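Local coordinates for RagB/SusD domain protein (Flavobacterium johnsoniae, PDB 5J5U) that probably binds chitin, as a SusD-like protein encoded by a polysaccharide utilization locus for converting recalcitrant chitin, at residues P331-S336 with I369-V374. Residues are numbered along the deposited sequence; the frame is centred on the assembly and turned at random.
Sequences PFLHVS and IKQLEV
Leu333 and Gln371 meet through van der Waals packing, their side chains crossing at about a right angle. Methyl CD2 of Leu333 sits over the face of the Gln371 amide, almost straight above the nitrogen, with CD2 to NE2 at 3.3 Å. CG of Leu333 lies anti to its backbone N (chi1 179°), which carries the branch out from the strand, and CD2 alone of the two methyls meets the glutamine. The chain of Gln371 is extended beyond CG and runs toward the strand, where NE2 has a weak hydrogen bond to the carbonyl of Thr410.

The one apolar side-chain pair lies at the other end of the contact, where CG of the Pro331 ring is 4.1 Å from CG2 of Val374. Separately, the same CG of Pro331 rests 3.4 Å from the carbonyl O of Val374. Tyr375 touches both Pro331 and Leu333.

No hydrogen bond joins the two segments. CB of Ser336 is 4.0 Å from OE1 of Gln371. The hydroxyl of Ser336, at chi1 72°, caps the helix that follows, OG accepting from the backbone N of Glu339.

The contact lies where strand 332-335 runs into helix 337-349, beside the C-terminal part of helix 357-371. The start of one helix beside the end of the next is what an antiparallel helical hairpin gives, consistent with the TPR-like helical architecture of SusD proteins.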
loop_
_atom_site.group_PDB
_atom_site.type_symbol
_atom_site.label_atom_id
_atom_site.label_comp_id
_atom_site.label_asym_id
_atom_site.label_seq_id
_atom_site.Cartn_x
_atom_site.Cartn_y
_atom_site.Cartn_z
ATOM N N PRO A 331 -0.153 -13.709 6.680
ATOM C CA PRO A 331 1.030 -13.085 6.083
ATOM C C PRO A 331 0.751 -11.660 5.608
ATOM O O PRO A 331 -0.396 -11.332 5.299
ATOM C CB PRO A 331 1.349 -14.002 4.906
ATOM C CG PRO A 331 0.036 -14.681 4.596
ATOM C CD PRO A 331 -0.643 -14.861 5.904
ATOM N N PHE A 332 1.785 -10.834 5.523
ATOM C CA PHE A 332 1.616 -9.472 5.025
ATOM C C PHE A 332 2.393 -9.263 3.726
ATOM O O PHE A 332 3.603 -9.452 3.684
ATOM C CB PHE A 332 2.066 -8.453 6.067
ATOM C CG PHE A 332 1.692 -7.047 5.733
ATOM C CD1 PHE A 332 2.515 -6.266 4.923
ATOM C CD2 PHE A 332 0.521 -6.488 6.236
ATOM C CE1 PHE A 332 2.166 -4.949 4.606
ATOM C CE2 PHE A 332 0.174 -5.159 5.930
ATOM C CZ PHE A 332 0.997 -4.392 5.118
ATOM N N LEU A 333 1.670 -8.861 2.681
ATOM C CA LEU A 333 2.209 -8.606 1.348
ATOM C C LEU A 333 2.640 -7.141 1.142
ATOM O O LEU A 333 1.802 -6.241 1.177
ATOM C CB LEU A 333 1.155 -8.988 0.292
ATOM C CG LEU A 333 1.498 -8.783 -1.188
ATOM C CD1 LEU A 333 2.691 -9.617 -1.580
ATOM C CD2 LEU A 333 0.308 -9.097 -2.091
ATOM N N HIS A 334 3.927 -6.913 0.880
ATOM C CA HIS A 334 4.457 -5.559 0.662
ATOM C C HIS A 334 4.465 -5.091 -0.801
ATOM O O HIS A 334 4.021 -3.982 -1.111
ATOM C CB HIS A 334 5.884 -5.460 1.204
ATOM C CG HIS A 334 5.963 -5.477 2.695
ATOM N ND1 HIS A 334 5.527 -4.427 3.474
ATOM C CD2 HIS A 334 6.431 -6.414 3.552
ATOM C CE1 HIS A 334 5.723 -4.717 4.746
ATOM N NE2 HIS A 334 6.268 -5.918 4.821
ATOM N N VAL A 335 5.033 -5.913 -1.680
ATOM C CA VAL A 335 5.126 -5.614 -3.104
ATOM C C VAL A 335 4.786 -6.875 -3.887
ATOM O O VAL A 335 5.181 -7.974 -3.496
ATOM C CB VAL A 335 6.528 -5.108 -3.513
ATOM C CG1 VAL A 335 6.458 -4.449 -4.872
ATOM C CG2 VAL A 335 7.129 -4.146 -2.440
ATOM N N SER A 336 4.079 -6.729 -5.002
ATOM C CA SER A 336 3.497 -7.902 -5.627
ATOM C C SER A 336 3.771 -8.001 -7.119
ATOM O O SER A 336 4.107 -7.007 -7.772
ATOM C CB SER A 336 1.989 -7.919 -5.391
ATOM O OG SER A 336 1.347 -6.929 -6.169
ATOM N N ILE A 369 -5.631 -12.396 -8.331
ATOM C CA ILE A 369 -6.581 -13.421 -7.905
ATOM C C ILE A 369 -5.852 -14.551 -7.193
ATOM O O ILE A 369 -6.326 -15.047 -6.166
ATOM C CB ILE A 369 -7.389 -13.985 -9.092
ATOM C CG1 ILE A 369 -8.253 -12.885 -9.705
ATOM C CG2 ILE A 369 -8.297 -15.126 -8.638
ATOM C CD1 ILE A 369 -8.861 -13.270 -11.035
ATOM N N LYS A 370 -4.675 -14.921 -7.691
ATOM C CA LYS A 370 -3.943 -16.030 -7.081
ATOM C C LYS A 370 -3.132 -15.644 -5.860
ATOM O O LYS A 370 -2.784 -16.522 -5.067
ATOM C CB LYS A 370 -3.013 -16.712 -8.101
ATOM C CG LYS A 370 -3.759 -17.610 -9.098
ATOM C CD LYS A 370 -2.860 -18.246 -10.165
ATOM C CE LYS A 370 -3.692 -19.180 -11.062
ATOM N NZ LYS A 370 -2.888 -19.905 -12.082
ATOM N N GLN A 371 -2.814 -14.356 -5.701
ATOM C CA GLN A 371 -1.949 -13.953 -4.587
ATOM C C GLN A 371 -2.661 -14.144 -3.249
ATOM O O GLN A 371 -2.024 -14.241 -2.206
ATOM C CB GLN A 371 -1.496 -12.494 -4.747
ATOM C CG GLN A 371 -2.455 -11.477 -4.142
ATOM C CD GLN A 371 -2.128 -10.047 -4.527
ATOM O OE1 GLN A 371 -1.512 -9.796 -5.563
ATOM N NE2 GLN A 371 -2.548 -9.099 -3.694
ATOM N N LEU A 372 -3.984 -14.229 -3.291
ATOM C CA LEU A 372 -4.778 -14.399 -2.077
ATOM C C LEU A 372 -4.630 -15.799 -1.469
ATOM O O LEU A 372 -4.975 -16.025 -0.307
ATOM C CB LEU A 372 -6.256 -14.126 -2.369
ATOM C CG LEU A 372 -6.685 -12.756 -2.890
ATOM C CD1 LEU A 372 -8.196 -12.675 -2.855
ATOM C CD2 LEU A 372 -6.089 -11.635 -2.059
ATOM N N GLU A 373 -4.102 -16.737 -2.248
ATOM C CA GLU A 373 -3.984 -18.106 -1.770
ATOM C C GLU A 373 -3.091 -18.194 -0.537
ATOM O O GLU A 373 -3.366 -18.943 0.398
ATOM C CB GLU A 373 -3.444 -18.998 -2.881
ATOM C CG GLU A 373 -4.390 -19.125 -4.071
ATOM C CD GLU A 373 -3.803 -19.961 -5.189
ATOM O OE1 GLU A 373 -2.783 -20.650 -4.956
ATOM O OE2 GLU A 373 -4.341 -19.905 -6.311
ATOM N N VAL A 374 -2.049 -17.374 -0.507
ATOM C CA VAL A 374 -1.093 -17.444 0.587
ATOM C C VAL A 374 -1.753 -17.042 1.905
ATOM O O VAL A 374 -1.242 -17.360 2.969
ATOM C CB VAL A 374 0.140 -16.565 0.307
ATOM C CG1 VAL A 374 -0.234 -15.094 0.278
ATOM C CG2 VAL A 374 1.232 -16.839 1.328
#